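Local coordinates for protein putative ferredoxin (Hydrogenobacter thermophilus, PDB 7M1O) that probably serves in electron transfer, as ferredoxins do, through the single [4Fe-4S] cluster it binds, at residues Y19-E24 against V55-D60; P23-N28 against M45-E50. All blocks are in the same frame, centred on the assembly; numbering follows the deposited sequence.

Contact 1. Residues Y19-E24 against V55-D60; sequences YDRVPE and VKEVTD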
ATOM      1  N   TYR A  19       2.692   5.983   2.344  1.00 21.33           N
ATOM      2  CA  TYR A  19       2.007   6.300   3.594  1.00 19.87           C
ATOM      3  C   TYR A  19       2.032   7.791   3.911  1.00 20.26           C
ATOM      4  O   TYR A  19       1.342   8.240   4.822  1.00 20.22           O
ATOM      5  CB  TYR A  19       2.570   5.491   4.773  1.00 18.79           C
ATOM      6  CG  TYR A  19       4.070   5.459   4.983  1.00 18.28           C
ATOM      7  CD1 TYR A  19       4.794   4.309   4.699  1.00 18.97           C
ATOM      8  CD2 TYR A  19       4.750   6.540   5.530  1.00 19.25           C
ATOM      9  CE1 TYR A  19       6.152   4.247   4.914  1.00 19.84           C
ATOM     10  CE2 TYR A  19       6.118   6.487   5.751  1.00 19.61           C
ATOM     11  CZ  TYR A  19       6.810   5.333   5.443  1.00 20.63           C
ATOM     12  OH  TYR A  19       8.167   5.259   5.653  1.00 21.42           O
ATOM     13  N   ASP A  20       2.801   8.564   3.149  1.00 22.24           N
ATOM     14  CA  ASP A  20       2.668  10.014   3.194  1.00 24.86           C
ATOM     15  C   ASP A  20       1.472  10.451   2.354  1.00 24.75           C
ATOM     16  O   ASP A  20       0.696  11.316   2.757  1.00 23.02           O
ATOM     17  CB  ASP A  20       3.931  10.709   2.687  1.00 27.14           C
ATOM     18  CG  ASP A  20       3.814  12.218   2.743  1.00 28.51           C
ATOM     19  OD1 ASP A  20       3.579  12.749   3.848  1.00 29.26           O
ATOM     20  OD2 ASP A  20       3.927  12.870   1.684  1.00 27.77           O
ATOM     21  N   ARG A  21       1.338   9.844   1.179  1.00 26.39           N
ATOM     22  CA  ARG A  21       0.307  10.220   0.220  1.00 28.42           C
ATOM     23  C   ARG A  21      -1.065   9.685   0.619  1.00 24.96           C
ATOM     24  O   ARG A  21      -2.060  10.407   0.565  1.00 23.01           O
ATOM     25  CB  ARG A  21       0.678   9.706  -1.174  1.00 33.93           C
ATOM     26  CG  ARG A  21      -0.350   9.991  -2.269  1.00 39.64           C
ATOM     27  CD  ARG A  21      -0.125  11.340  -2.926  1.00 45.13           C
ATOM     28  NE  ARG A  21       1.157  11.397  -3.623  1.00 48.71           N
ATOM     29  CZ  ARG A  21       1.421  10.761  -4.761  1.00 48.79           C
ATOM     30  NH1 ARG A  21       0.496  10.005  -5.341  1.00 48.06           N
ATOM     31  NH2 ARG A  21       2.618  10.874  -5.319  1.00 48.62           N
ATOM     32  N   VAL A  22      -1.110   8.415   1.007  1.00 25.50           N
ATOM     33  CA  VAL A  22      -2.370   7.747   1.316  1.00 27.04           C
ATOM     34  C   VAL A  22      -2.315   7.118   2.707  1.00 26.22           C
ATOM     35  O   VAL A  22      -2.288   5.894   2.842  1.00 24.99           O
ATOM     36  CB  VAL A  22      -2.703   6.662   0.265  1.00 27.09           C
ATOM     37  CG1 VAL A  22      -4.137   6.175   0.432  1.00 26.93           C
ATOM     38  CG2 VAL A  22      -2.493   7.202  -1.142  1.00 26.29           C
ATOM     39  N   PRO A  23      -2.297   7.959   3.752  1.00 26.38           N
ATOM     40  CA  PRO A  23      -2.268   7.455   5.130  1.00 27.81           C
ATOM     41  C   PRO A  23      -3.527   6.667   5.487  1.00 31.14           C
ATOM     42  O   PRO A  23      -3.538   5.948   6.484  1.00 30.86           O
ATOM     43  CB  PRO A  23      -2.155   8.730   5.971  1.00 27.30           C
ATOM     44  CG  PRO A  23      -2.688   9.814   5.104  1.00 26.84           C
ATOM     45  CD  PRO A  23      -2.313   9.431   3.704  1.00 26.29           C
ATOM     46  N   GLU A  24      -4.571   6.805   4.674  1.00 35.46           N
ATOM     47  CA  GLU A  24      -5.793   6.032   4.859  1.00 39.20           C
ATOM     48  C   GLU A  24      -5.541   4.546   4.608  1.00 39.43           C
ATOM     49  O   GLU A  24      -6.233   3.693   5.163  1.00 40.91           O
ATOM     50  CB  GLU A  24      -6.903   6.528   3.924  1.00 40.76           C
ATOM     51  CG  GLU A  24      -7.245   8.010   4.055  1.00 41.70           C
ATOM     52  CD  GLU A  24      -6.478   8.887   3.078  1.00 42.62           C
ATOM     53  OE1 GLU A  24      -5.341   8.526   2.709  1.00 42.24           O
ATOM     54  OE2 GLU A  24      -7.018   9.938   2.676  1.00 42.53           O
ATOM     55  N   VAL A  55      -4.746   4.837  -4.547  1.00 20.82           N
ATOM     56  CA  VAL A  55      -4.014   3.592  -4.357  1.00 20.47           C
ATOM     57  C   VAL A  55      -3.382   3.140  -5.669  1.00 21.14           C
ATOM     58  O   VAL A  55      -2.230   2.710  -5.692  1.00 22.61           O
ATOM     59  CB  VAL A  55      -4.936   2.481  -3.797  1.00 19.38           C
ATOM     60  CG1 VAL A  55      -4.305   1.094  -3.939  1.00 19.56           C
ATOM     61  CG2 VAL A  55      -5.254   2.760  -2.339  1.00 18.23           C
ATOM     62  N   LYS A  56      -4.132   3.242  -6.761  1.00 22.31           N
ATOM     63  CA  LYS A  56      -3.628   2.817  -8.062  1.00 25.36           C
ATOM     64  C   LYS A  56      -2.458   3.690  -8.499  1.00 24.40           C
ATOM     65  O   LYS A  56      -1.520   3.208  -9.134  1.00 23.12           O
ATOM     66  CB  LYS A  56      -4.739   2.852  -9.116  1.00 29.70           C
ATOM     67  CG  LYS A  56      -5.746   1.713  -8.985  1.00 34.80           C
ATOM     68  CD  LYS A  56      -6.761   1.709 -10.119  1.00 41.79           C
ATOM     69  CE  LYS A  56      -6.210   1.024 -11.359  1.00 47.32           C
ATOM     70  NZ  LYS A  56      -7.221   0.948 -12.452  1.00 49.65           N
ATOM     71  N   GLU A  57      -2.512   4.971  -8.148  1.00 25.10           N
ATOM     72  CA  GLU A  57      -1.441   5.900  -8.489  1.00 27.08           C
ATOM     73  C   GLU A  57      -0.148   5.581  -7.742  1.00 24.71           C
ATOM     74  O   GLU A  57       0.914   5.486  -8.358  1.00 24.93           O
ATOM     75  CB  GLU A  57      -1.870   7.340  -8.203  1.00 33.41           C
ATOM     76  CG  GLU A  57      -2.768   7.934  -9.279  1.00 40.55           C
ATOM     77  CD  GLU A  57      -3.331   9.287  -8.894  1.00 48.06           C
ATOM     78  OE1 GLU A  57      -2.798   9.909  -7.949  1.00 54.26           O
ATOM     79  OE2 GLU A  57      -4.309   9.727  -9.534  1.00 48.15           O
ATOM     80  N   VAL A  58      -0.223   5.414  -6.425  1.00 22.90           N
ATOM     81  CA  VAL A  58       0.980   5.134  -5.644  1.00 23.40           C
ATOM     82  C   VAL A  58       1.543   3.761  -5.990  1.00 20.41           C
ATOM     83  O   VAL A  58       2.739   3.519  -5.841  1.00 20.12           O
ATOM     84  CB  VAL A  58       0.724   5.200  -4.126  1.00 26.60           C
ATOM     85  CG1 VAL A  58       0.286   6.595  -3.724  1.00 29.80           C
ATOM     86  CG2 VAL A  58      -0.305   4.164  -3.698  1.00 26.30           C
ATOM     87  N   THR A  59       0.675   2.860  -6.441  1.00 18.99           N
ATOM     88  CA  THR A  59       1.107   1.544  -6.893  1.00 17.50           C
ATOM     89  C   THR A  59       2.041   1.680  -8.096  1.00 18.08           C
ATOM     90  O   THR A  59       3.059   0.992  -8.183  1.00 17.84           O
ATOM     91  CB  THR A  59      -0.098   0.654  -7.262  1.00 16.22           C
ATOM     92  OG1 THR A  59      -0.907   0.435  -6.098  1.00 15.11           O
ATOM     93  CG2 THR A  59       0.364  -0.691  -7.814  1.00 16.18           C
ATOM     94  N   ASP A  60       1.691   2.573  -9.019  1.00 18.77           N
ATOM     95  CA  ASP A  60       2.525   2.827 -10.190  1.00 20.93           C
ATOM     96  C   ASP A  60       3.752   3.658  -9.829  1.00 20.72           C
ATOM     97  O   ASP A  60       4.772   3.605 -10.517  1.00 21.29           O
ATOM     98  CB  ASP A  60       1.728   3.547 -11.280  1.00 24.59           C
ATOM     99  CG  ASP A  60       0.657   2.672 -11.903  1.00 28.56           C
ATOM    100  OD1 ASP A  60       0.747   1.430 -11.793  1.00 29.79           O
ATOM    101  OD2 ASP A  60      -0.275   3.232 -12.517  1.00 28.94           O
TER

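Contact 2. Residues P23-N28 against M45-E50; sequences PEVYKN and MMVPPE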
ATOM      1  N   PRO A  23      -2.297   7.959   3.752  1.00 26.38           N
ATOM      2  CA  PRO A  23      -2.268   7.455   5.130  1.00 27.81           C
ATOM      3  C   PRO A  23      -3.527   6.667   5.487  1.00 31.14           C
ATOM      4  O   PRO A  23      -3.538   5.948   6.484  1.00 30.86           O
ATOM      5  CB  PRO A  23      -2.155   8.730   5.971  1.00 27.30           C
ATOM      6  CG  PRO A  23      -2.688   9.814   5.104  1.00 26.84           C
ATOM      7  CD  PRO A  23      -2.313   9.431   3.704  1.00 26.29           C
ATOM      8  N   GLU A  24      -4.571   6.805   4.674  1.00 35.46           N
ATOM      9  CA  GLU A  24      -5.793   6.032   4.859  1.00 39.20           C
ATOM     10  C   GLU A  24      -5.541   4.546   4.608  1.00 39.43           C
ATOM     11  O   GLU A  24      -6.233   3.693   5.163  1.00 40.91           O
ATOM     12  CB  GLU A  24      -6.903   6.528   3.924  1.00 40.76           C
ATOM     13  CG  GLU A  24      -7.245   8.010   4.055  1.00 41.70           C
ATOM     14  CD  GLU A  24      -6.478   8.887   3.078  1.00 42.62           C
ATOM     15  OE1 GLU A  24      -5.341   8.526   2.709  1.00 42.24           O
ATOM     16  OE2 GLU A  24      -7.018   9.938   2.676  1.00 42.53           O
ATOM     17  N   VAL A  25      -4.546   4.246   3.772  1.00 34.30           N
ATOM     18  CA  VAL A  25      -4.289   2.877   3.328  1.00 29.44           C
ATOM     19  C   VAL A  25      -2.948   2.335   3.825  1.00 26.31           C
ATOM     20  O   VAL A  25      -2.855   1.164   4.192  1.00 26.65           O
ATOM     21  CB  VAL A  25      -4.322   2.784   1.785  1.00 27.00           C
ATOM     22  CG1 VAL A  25      -4.021   1.364   1.311  1.00 26.48           C
ATOM     23  CG2 VAL A  25      -5.676   3.231   1.264  1.00 26.79           C
ATOM     24  N   TYR A  26      -1.919   3.177   3.832  1.00 23.55           N
ATOM     25  CA  TYR A  26      -0.570   2.740   4.191  1.00 21.48           C
ATOM     26  C   TYR A  26      -0.020   3.492   5.397  1.00 21.33           C
ATOM     27  O   TYR A  26      -0.378   4.643   5.641  1.00 21.79           O
ATOM     28  CB  TYR A  26       0.377   2.921   3.003  1.00 20.18           C
ATOM     29  CG  TYR A  26      -0.145   2.321   1.720  1.00 20.65           C
ATOM     30  CD1 TYR A  26       0.009   0.969   1.450  1.00 21.74           C
ATOM     31  CD2 TYR A  26      -0.797   3.107   0.781  1.00 19.84           C
ATOM     32  CE1 TYR A  26      -0.470   0.417   0.278  1.00 20.72           C
ATOM     33  CE2 TYR A  26      -1.278   2.564  -0.392  1.00 19.79           C
ATOM     34  CZ  TYR A  26      -1.112   1.220  -0.639  1.00 19.69           C
ATOM     35  OH  TYR A  26      -1.593   0.682  -1.806  1.00 19.35           O
ATOM     36  N   LYS A  27       0.857   2.828   6.142  1.00 22.24           N
ATOM     37  CA  LYS A  27       1.514   3.438   7.289  1.00 24.28           C
ATOM     38  C   LYS A  27       2.948   2.944   7.406  1.00 23.42           C
ATOM     39  O   LYS A  27       3.286   1.862   6.927  1.00 22.01           O
ATOM     40  CB  LYS A  27       0.756   3.126   8.582  1.00 26.64           C
ATOM     41  CG  LYS A  27       0.847   1.665   9.011  1.00 30.28           C
ATOM     42  CD  LYS A  27      -0.043   1.360  10.208  1.00 34.53           C
ATOM     43  CE  LYS A  27       0.052  -0.110  10.595  1.00 37.78           C
ATOM     44  NZ  LYS A  27      -0.923  -0.501  11.655  1.00 39.34           N
ATOM     45  N   ASN A  28       3.789   3.755   8.037  1.00 23.71           N
ATOM     46  CA  ASN A  28       5.118   3.323   8.434  1.00 23.88           C
ATOM     47  C   ASN A  28       4.961   2.241   9.500  1.00 24.34           C
ATOM     48  O   ASN A  28       4.363   2.485  10.549  1.00 24.58           O
ATOM     49  CB  ASN A  28       5.928   4.517   8.951  1.00 23.25           C
ATOM     50  CG  ASN A  28       7.367   4.164   9.281  1.00 22.26           C
ATOM     51  OD1 ASN A  28       7.695   3.014   9.567  1.00 21.38           O
ATOM     52  ND2 ASN A  28       8.235   5.168   9.257  1.00 22.25           N
ATOM     53  N   MET A  45      -5.306  -5.648   2.150  1.00 29.12           N
ATOM     54  CA  MET A  45      -6.257  -4.665   2.660  1.00 28.85           C
ATOM     55  C   MET A  45      -7.226  -4.252   1.561  1.00 28.56           C
ATOM     56  O   MET A  45      -6.811  -3.858   0.471  1.00 28.77           O
ATOM     57  CB  MET A  45      -5.536  -3.427   3.202  1.00 28.16           C
ATOM     58  CG  MET A  45      -6.481  -2.287   3.572  1.00 28.45           C
ATOM     59  SD  MET A  45      -5.655  -0.852   4.277  1.00 29.00           S
ATOM     60  CE  MET A  45      -7.012   0.321   4.312  1.00 29.40           C
ATOM     61  N   MET A  46      -8.519  -4.342   1.854  1.00 27.79           N
ATOM     62  CA  MET A  46      -9.546  -3.876   0.937  1.00 28.46           C
ATOM     63  C   MET A  46      -9.578  -2.352   0.943  1.00 27.17           C
ATOM     64  O   MET A  46      -9.546  -1.729   2.003  1.00 26.45           O
ATOM     65  CB  MET A  46     -10.907  -4.448   1.330  1.00 30.19           C
ATOM     66  CG  MET A  46     -10.951  -5.967   1.385  1.00 30.96           C
ATOM     67  SD  MET A  46     -10.536  -6.754  -0.184  1.00 31.89           S
ATOM     68  CE  MET A  46     -11.794  -6.086  -1.278  1.00 32.35           C
ATOM     69  N   VAL A  47      -9.638  -1.761  -0.246  1.00 26.57           N
ATOM     70  CA  VAL A  47      -9.553  -0.313  -0.397  1.00 25.21           C
ATOM     71  C   VAL A  47     -10.940   0.313  -0.523  1.00 26.22           C
ATOM     72  O   VAL A  47     -11.766  -0.168  -1.300  1.00 26.56           O
ATOM     73  CB  VAL A  47      -8.720   0.066  -1.638  1.00 23.70           C
ATOM     74  CG1 VAL A  47      -8.524   1.574  -1.717  1.00 23.77           C
ATOM     75  CG2 VAL A  47      -7.377  -0.641  -1.607  1.00 22.62           C
ATOM     76  N   PRO A  48     -11.208   1.389   0.239  1.00 26.19           N
ATOM     77  CA  PRO A  48     -12.476   2.101   0.041  1.00 28.02           C
ATOM     78  C   PRO A  48     -12.570   2.695  -1.364  1.00 29.57           C
ATOM     79  O   PRO A  48     -11.554   3.144  -1.891  1.00 29.47           O
ATOM     80  CB  PRO A  48     -12.435   3.207   1.101  1.00 27.80           C
ATOM     81  CG  PRO A  48     -11.448   2.744   2.111  1.00 27.59           C
ATOM     82  CD  PRO A  48     -10.426   1.968   1.346  1.00 26.12           C
ATOM     83  N   PRO A  49     -13.774   2.711  -1.958  1.00 30.99           N
ATOM     84  CA  PRO A  49     -13.917   3.148  -3.352  1.00 32.43           C
ATOM     85  C   PRO A  49     -13.416   4.570  -3.615  1.00 33.13           C
ATOM     86  O   PRO A  49     -12.996   4.859  -4.736  1.00 32.84           O
ATOM     87  CB  PRO A  49     -15.430   3.052  -3.599  1.00 32.70           C
ATOM     88  CG  PRO A  49     -16.052   3.054  -2.244  1.00 32.88           C
ATOM     89  CD  PRO A  49     -15.073   2.362  -1.356  1.00 31.29           C
ATOM     90  N   GLU A  50     -13.451   5.438  -2.608  1.00 32.87           N
ATOM     91  CA  GLU A  50     -12.998   6.812  -2.791  1.00 33.14           C
ATOM     92  C   GLU A  50     -11.470   6.902  -2.811  1.00 30.84           C
ATOM     93  O   GLU A  50     -10.911   7.951  -3.129  1.00 30.69           O
ATOM     94  CB  GLU A  50     -13.565   7.728  -1.696  1.00 36.48           C
ATOM     95  CG  GLU A  50     -12.995   7.525  -0.290  1.00 39.44           C
ATOM     96  CD  GLU A  50     -13.634   6.371   0.462  1.00 42.26           C
ATOM     97  OE1 GLU A  50     -14.487   5.667  -0.119  1.00 43.46           O
ATOM     98  OE2 GLU A  50     -13.280   6.174   1.644  1.00 43.83           O
TER

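Contact 1. Residues Y19-E24 against V55-D60
Val58 sets its CG1 methyl under the bent side chain of Arg21, meeting both its aliphatic root and its charged end. The contact belongs to a single-cluster ferredoxin fold: helix 17-21, which carries the cluster ligand Cys18, packs on helix 52-61, which leads to the fourth ligand, Cys62. In Arg21 the turns at chi2 and chi3 (88° and 64°) fold the chain round the methyl, with CG at 3.7 Å from Val58 CG1 and NH1 returning to 3.8 Å from it. Arg21 and Val58 run past one another head to tail, and the guanidinium meets the methyl obliquely. Val22, the first residue to leave the helical conformation, adds its CG2, 3.8 Å from Val58 CG1, so a single methyl serves both neighbours in a small, largely apolar interface. The charged end of Arg21 is directed mainly at Glu61, one turn beyond Glu57, where NH2 forms a salt bridge. Glu57 remains a looser electrostatic neighbour: its OE1 is 4.2 Å from Arg21 NH1, too far for a salt bridge. Within helix 52-61, Thr59 steadies the turn behind this surface. Its OG1 donates to Val55 O at 2.7 Å from above the carbonyl plane, while Thr59 N reaches the same oxygen from the opposite face.

Contact 2. Residues P23-N28 against M45-E50
Met45 stretches its side chain straight out (chi1 172°, chi3 171°) and so delivers its sulfur and methyl to the backbone at Glu24 and Val25. Val25 answers with chi1 at 179°, which places CG1 beside its own carbonyl carbon and presents it to the same sulfur. Two sheets of the ferredoxin fold are joined here: strand 45-47 is an outermost strand of the three-stranded antiparallel sheet, and Val25 leads into strand 26-28 of the two-stranded one. Met45 crosses Val25 at a slant. Its SD lies 3.5 Å from Val25 O and 4.0 Å from Val25 CG1, so one sulfur borders both a carbonyl oxygen and a methyl. Beyond it, CE passes 3.6 Å from Glu24 O and 3.9 Å from Val25 CA, spreading the thioether along the main chain. The other branch of Val25 faces a second residue of strand 45-47, with CG2 4.4 Å from Val47 CG1, a looser apolar touch. On its own segment Val25 also packs against Tyr26: CG1 sits 3.4 Å above the plane of the Tyr26 ring, over its centre, in a CH-pi position. Met45 pairs with Thr5 inside the three-stranded sheet, and Val25 pairs with Val37 just beyond strands 26-28 and 34-36. Cohesion between the two segments comes mainly from dispersion and shape; the slightly positive methyl CE may gain a little from facing Glu24 O, and the polarisable sulfur can probably lie beside Val25 O at modest cost.

How the contacts relate
Contacts 1 and 2 illustrate how a very small protein can build a core from overlapping pieces: their first segments overlap at Pro23 and Glu24, and their centres are 8 Å apart. Tyr26 is the bridge between them. Its main chain meets helix 17-21, with Tyr26 O 3.2 Å from Tyr19 CB, and its hydroxyl meets helix 52-61, with Tyr26 OH 3.5 Å from Val55 CG1. Segment 19-24 begins with Tyr19, a residue of the cluster pocket. Contact 2 is farther from the [4Fe-4S] cluster than contact 1: the side chain of Val58 comes within about 6 Å of the cluster, that of Val25 within about 10 Å (nearest atoms).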